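Local coordinates for Rho GTPase-activating protein 27 (Homo sapiens, PDB 3PP2) that probably activates GTP hydrolysis by the Rho-type GTPases CDC42 and RAC1, switching them to the inactive GDP-bound state, and may take part in clathrin-mediated endocytosis, at residues Thr36-Gly40 with Gly41-Phe45. Sequence-based numbering, arbitrary orientation.
Sequences TVLEG and GVLTF
A tight antiparallel β-hairpin joins Thr36-Glu39 to Val42-Phe45 through a type I' turn with Gly40 and Gly41 at its corners. Val37 and Thr44 form a hydrogen-bonded pair, with Val37 N to Thr44 O at 2.9 Å and Thr44 N to Val37 O at 2.8 Å, both nearly straight. Glu39 and Val42 close the turn less evenly: Glu39 N meets Val42 O at 3.0 Å, whereas Val42 N approaches Glu39 O from above its carbonyl plane. Both corner residues have positive phi, and at Gly41 a CB would clash with the carbonyl oxygen of Gly40. The hairpin belongs to the strongly bent antiparallel sheet of the pleckstrin homology domain, and its face bearing Thr36, Leu38 and Leu43 packs against Trp114 of the C-terminal helix. Here Thr36 lies alongside Phe45. With OG1 beside the backbone N (chi1 -55°), CG2 is left anti to that N. This methyl reaches both Phe45 CE1 at 3.5 Å and Leu43 CD1 at 3.6 Å. OG1 sits obliquely to the ring, 3.3 Å from Phe45 CD1, and hydrogen-bonds to Ser34 O. Replacing Thr36 by alanine would probably open a gap between Leu43 and the Phe45 ring and leave Ser34 O without this hydroxyl partner. Nearer the turn, Leu38 CB touches Leu43 CD1 at 4.0 Å, and Leu38 also packs on Ala117 of the helix.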
# COMPACT_ATOMS: atom_id res chain seq x y z
N THR A 36 -14.26 -6.27 9.38
CA THR A 36 -14.62 -4.90 9.73
C THR A 36 -15.45 -4.37 8.59
O THR A 36 -15.07 -4.53 7.42
CB THR A 36 -13.35 -4.04 9.93
OG1 THR A 36 -12.50 -4.66 10.91
CG2 THR A 36 -13.68 -2.62 10.40
N VAL A 37 -16.55 -3.72 8.91
CA VAL A 37 -17.42 -3.10 7.92
C VAL A 37 -17.73 -1.67 8.29
O VAL A 37 -18.13 -1.39 9.40
CB VAL A 37 -18.76 -3.87 7.78
CG1 VAL A 37 -19.78 -3.17 6.83
CG2 VAL A 37 -18.46 -5.33 7.31
N LEU A 38 -17.50 -0.78 7.34
CA LEU A 38 -17.94 0.60 7.42
C LEU A 38 -19.11 0.79 6.48
O LEU A 38 -18.99 0.58 5.28
CB LEU A 38 -16.80 1.53 7.00
CG LEU A 38 -17.12 3.01 6.93
CD1 LEU A 38 -17.51 3.55 8.28
CD2 LEU A 38 -15.92 3.74 6.35
N GLU A 39 -20.27 1.15 7.03
CA GLU A 39 -21.48 1.33 6.21
C GLU A 39 -22.33 2.39 6.88
O GLU A 39 -22.54 2.31 8.08
CB GLU A 39 -22.24 -0.01 6.12
CG GLU A 39 -23.43 -0.04 5.21
CD GLU A 39 -23.90 -1.49 4.89
OE1 GLU A 39 -23.29 -2.48 5.41
OE2 GLU A 39 -24.88 -1.62 4.13
N GLY A 40 -22.81 3.36 6.11
CA GLY A 40 -23.65 4.40 6.63
C GLY A 40 -23.21 5.16 7.87
O GLY A 40 -24.03 5.43 8.74
N GLY A 41 -21.93 5.52 7.95
CA GLY A 41 -21.46 6.23 9.14
C GLY A 41 -21.27 5.40 10.43
O GLY A 41 -21.16 5.96 11.51
N VAL A 42 -21.25 4.07 10.29
CA VAL A 42 -21.06 3.15 11.43
C VAL A 42 -19.96 2.14 11.08
O VAL A 42 -19.97 1.55 10.02
CB VAL A 42 -22.34 2.41 11.72
CG1 VAL A 42 -22.14 1.44 12.87
CG2 VAL A 42 -23.47 3.44 12.04
N LEU A 43 -19.03 1.96 12.01
CA LEU A 43 -17.89 1.05 11.86
C LEU A 43 -18.09 -0.12 12.79
O LEU A 43 -18.15 0.06 14.01
CB LEU A 43 -16.58 1.76 12.17
CG LEU A 43 -15.27 0.99 11.97
CD1 LEU A 43 -15.05 0.68 10.51
CD2 LEU A 43 -14.09 1.76 12.63
N THR A 44 -18.22 -1.31 12.20
CA THR A 44 -18.49 -2.51 12.94
C THR A 44 -17.27 -3.46 12.87
O THR A 44 -16.85 -3.82 11.78
CB THR A 44 -19.73 -3.23 12.43
OG1 THR A 44 -20.86 -2.35 12.50
CG2 THR A 44 -19.99 -4.50 13.25
N PHE A 45 -16.75 -3.84 14.03
CA PHE A 45 -15.74 -4.86 14.15
C PHE A 45 -16.43 -6.14 14.57
O PHE A 45 -17.08 -6.18 15.63
CB PHE A 45 -14.73 -4.48 15.21
CG PHE A 45 -13.90 -3.29 14.86
CD1 PHE A 45 -12.94 -3.36 13.88
CD2 PHE A 45 -14.08 -2.08 15.52
CE1 PHE A 45 -12.18 -2.27 13.58
CE2 PHE A 45 -13.33 -0.97 15.21
CZ PHE A 45 -12.37 -1.09 14.24